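Local coordinates for ActVA-Orf6 monooxygenase (PDB 1N5V), which probably oxidises a phenolic aromatic polyketide intermediate to its quinone in actinorhodin biosynthesis, without metal or cofactor, at residues 10-15 against 100-105. Numbering follows the deposited sequence.
Sequences FVAVVT and AVFMTP. With NOM (7-hydroxy-5-methyl-3,3a,5,11b-tetrahydro-1,4-dioxa-cyclopenta[a]anthracene-2,6,11-trione), chain C.
Met103 runs alongside Val11 and reaches on to Val13 on one face of two antiparallel strands, and here the contact is tightly packed. With chi1 at 70° its CG is set over the backbone, flanked by N and C, and sits 3.7 Å from Val11 CB. A bend at the last torsion then brings the methyl CE within 3.6 Å of Val13 CG2, so the thioether spans both valines. On the same face Val101, across from Val13, is exposed to solvent, which makes this the loose end of the row. Val60 of the second subunit packs on Met103, and His51 of that subunit touches Val11 and Pro105. Between the strands, paired backbone bonds join Val11 with Met103 and Val13 with Val101. The straightest of the four runs from Val13 N to Val101 O, 3.1 Å at 170°; Met103 N reaches Val11 O at only 136°.

Strands 10-17 and 99-109 are neighbours in the four-stranded antiparallel sheet of the dimeric alpha/beta-barrel fold, and at residues 103-105 the sheet continues into the other subunit.

Ala12, Val14, Ala100 and Phe102 point to the opposite face, where they line the site of the bound tetracyclic quinone. Val14 CG2 comes within 3.7 Å of its C8, and Ala100 CB and Phe102 CE1 approach its methyl C12. Packing between the strands is sparse at the Val14-Ala100 end, where Val14 CG2 stands 4.3 Å from Ala100 CB. The close contact on this face is Phe10 CZ to Phe102 CD1, 3.5 Å; the two rings lie almost parallel but offset, with hardly any overlap (centroids 5.7 Å apart).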
loop_
_atom_site.group_PDB
_atom_site.type_symbol
_atom_site.label_atom_id
_atom_site.label_comp_id
_atom_site.label_asym_id
_atom_site.label_seq_id
_atom_site.Cartn_x
_atom_site.Cartn_y
_atom_site.Cartn_z
ATOM N N PHE A 10 3.022 -2.049 11.623
ATOM C CA PHE A 10 1.748 -1.414 11.405
ATOM C C PHE A 10 1.837 -0.536 10.173
ATOM O O PHE A 10 2.800 0.176 9.984
ATOM C CB PHE A 10 1.369 -0.608 12.650
ATOM C CG PHE A 10 0.017 0.046 12.678
ATOM C CD1 PHE A 10 -1.104 -0.657 13.086
ATOM C CD2 PHE A 10 -0.131 1.373 12.311
ATOM C CE1 PHE A 10 -2.355 -0.066 13.093
ATOM C CE2 PHE A 10 -1.383 1.963 12.332
ATOM C CZ PHE A 10 -2.497 1.272 12.769
ATOM N N VAL A 11 0.788 -0.592 9.377
ATOM C CA VAL A 11 0.645 0.100 8.126
ATOM C C VAL A 11 -0.670 0.843 8.100
ATOM O O VAL A 11 -1.766 0.369 8.395
ATOM C CB VAL A 11 0.746 -0.924 6.963
ATOM C CG1 VAL A 11 0.407 -0.315 5.593
ATOM C CG2 VAL A 11 2.135 -1.555 6.884
ATOM N N ALA A 12 -0.602 2.066 7.616
ATOM C CA ALA A 12 -1.741 2.944 7.344
ATOM C C ALA A 12 -1.694 3.242 5.839
ATOM O O ALA A 12 -0.712 3.691 5.241
ATOM C CB ALA A 12 -1.635 4.229 8.167
ATOM N N VAL A 13 -2.773 2.955 5.154
ATOM C CA VAL A 13 -2.933 3.222 3.728
ATOM C C VAL A 13 -3.980 4.324 3.673
ATOM O O VAL A 13 -5.129 4.103 4.025
ATOM C CB VAL A 13 -3.420 1.975 2.990
ATOM C CG1 VAL A 13 -3.694 2.334 1.541
ATOM C CG2 VAL A 13 -2.402 0.855 3.130
ATOM N N VAL A 14 -3.580 5.503 3.280
ATOM C CA VAL A 14 -4.388 6.697 3.293
ATOM C C VAL A 14 -4.578 7.159 1.850
ATOM O O VAL A 14 -3.633 7.607 1.223
ATOM C CB VAL A 14 -3.726 7.836 4.102
ATOM C CG1 VAL A 14 -4.654 9.031 4.237
ATOM C CG2 VAL A 14 -3.320 7.398 5.514
ATOM N N THR A 15 -5.814 7.190 1.437
ATOM C CA THR A 15 -6.297 7.613 0.152
ATOM C C THR A 15 -6.956 8.982 0.119
ATOM O O THR A 15 -7.969 9.157 0.809
ATOM C CB THR A 15 -7.355 6.607 -0.361
ATOM O OG1 THR A 15 -6.655 5.351 -0.452
ATOM C CG2 THR A 15 -7.823 6.948 -1.767
ATOM N N ALA A 100 -8.696 6.190 5.562
ATOM C CA ALA A 100 -7.579 5.426 6.074
ATOM C C ALA A 100 -7.932 3.981 6.382
ATOM O O ALA A 100 -9.064 3.694 6.795
ATOM C CB ALA A 100 -7.041 6.070 7.333
ATOM N N VAL A 101 -7.016 3.094 6.050
ATOM C CA VAL A 101 -7.196 1.675 6.323
ATOM C C VAL A 101 -6.019 1.246 7.193
ATOM O O VAL A 101 -4.877 1.607 6.903
ATOM C CB VAL A 101 -7.267 0.804 5.056
ATOM C CG1 VAL A 101 -7.574 -0.663 5.392
ATOM C CG2 VAL A 101 -8.336 1.256 4.059
ATOM N N PHE A 102 -6.247 0.659 8.350
ATOM C CA PHE A 102 -5.171 0.231 9.248
ATOM C C PHE A 102 -5.028 -1.277 9.064
ATOM O O PHE A 102 -5.966 -2.044 8.888
ATOM C CB PHE A 102 -5.360 0.700 10.676
ATOM C CG PHE A 102 -5.592 2.180 10.805
ATOM C CD1 PHE A 102 -4.562 3.087 10.633
ATOM C CD2 PHE A 102 -6.837 2.691 11.083
ATOM C CE1 PHE A 102 -4.781 4.454 10.706
ATOM C CE2 PHE A 102 -7.100 4.043 11.199
ATOM C CZ PHE A 102 -6.059 4.939 11.007
ATOM N N MET A 103 -3.789 -1.742 9.151
ATOM C CA MET A 103 -3.448 -3.093 8.885
ATOM C C MET A 103 -2.058 -3.477 9.309
ATOM O O MET A 103 -1.092 -2.723 9.486
ATOM C CB MET A 103 -3.621 -3.219 7.319
ATOM C CG MET A 103 -2.596 -2.489 6.513
ATOM S SD MET A 103 -2.800 -2.546 4.709
ATOM C CE MET A 103 -4.387 -1.787 4.507
ATOM N N THR A 104 -1.904 -4.807 9.318
ATOM C CA THR A 104 -0.607 -5.404 9.701
ATOM C C THR A 104 -0.082 -6.261 8.594
ATOM O O THR A 104 -0.816 -7.128 8.074
ATOM C CB THR A 104 -1.009 -6.195 10.983
ATOM O OG1 THR A 104 -0.972 -5.227 12.066
ATOM C CG2 THR A 104 -0.172 -7.371 11.303
ATOM N N PRO A 105 1.198 -6.164 8.293
ATOM C CA PRO A 105 1.796 -7.019 7.285
ATOM C C PRO A 105 1.687 -8.485 7.726
ATOM O O PRO A 105 1.865 -8.680 8.925
ATOM C CB PRO A 105 3.208 -6.522 7.123
ATOM C CG PRO A 105 3.391 -5.330 7.985
ATOM C CD PRO A 105 2.168 -5.223 8.857
HETATM C C1 NOM C . 2.538 9.847 7.263
HETATM C C2 NOM C . 1.480 10.706 7.023
HETATM C C3 NOM C . 0.206 10.345 7.448
HETATM C C4 NOM C . -0.052 9.144 8.124
HETATM C C5 NOM C . 1.038 8.307 8.358
HETATM C C6 NOM C . 2.320 8.661 7.949
HETATM C C10 NOM C . -0.906 11.211 7.203
HETATM C C9 NOM C . -2.229 10.864 7.631
HETATM C C8 NOM C . -2.501 9.664 8.315
HETATM C C7 NOM C . -1.375 8.793 8.561
HETATM O O3 NOM C . -1.625 7.754 9.147
HETATM O O4 NOM C . -0.782 12.283 6.617
HETATM O O2 NOM C . 0.841 7.099 8.990
HETATM C C13 NOM C . -3.247 11.775 7.351
HETATM C C14 NOM C . -4.676 11.193 7.474
HETATM O O1 NOM C . -4.892 10.238 8.461
HETATM C C11 NOM C . -3.794 9.375 8.704
HETATM C C12 NOM C . -4.267 7.989 9.057
HETATM C C15 NOM C . -5.656 12.344 7.410
HETATM C C16 NOM C . -4.803 13.468 6.760
HETATM O O5 NOM C . -5.386 14.505 6.408
HETATM O O6 NOM C . -3.585 13.280 6.633
#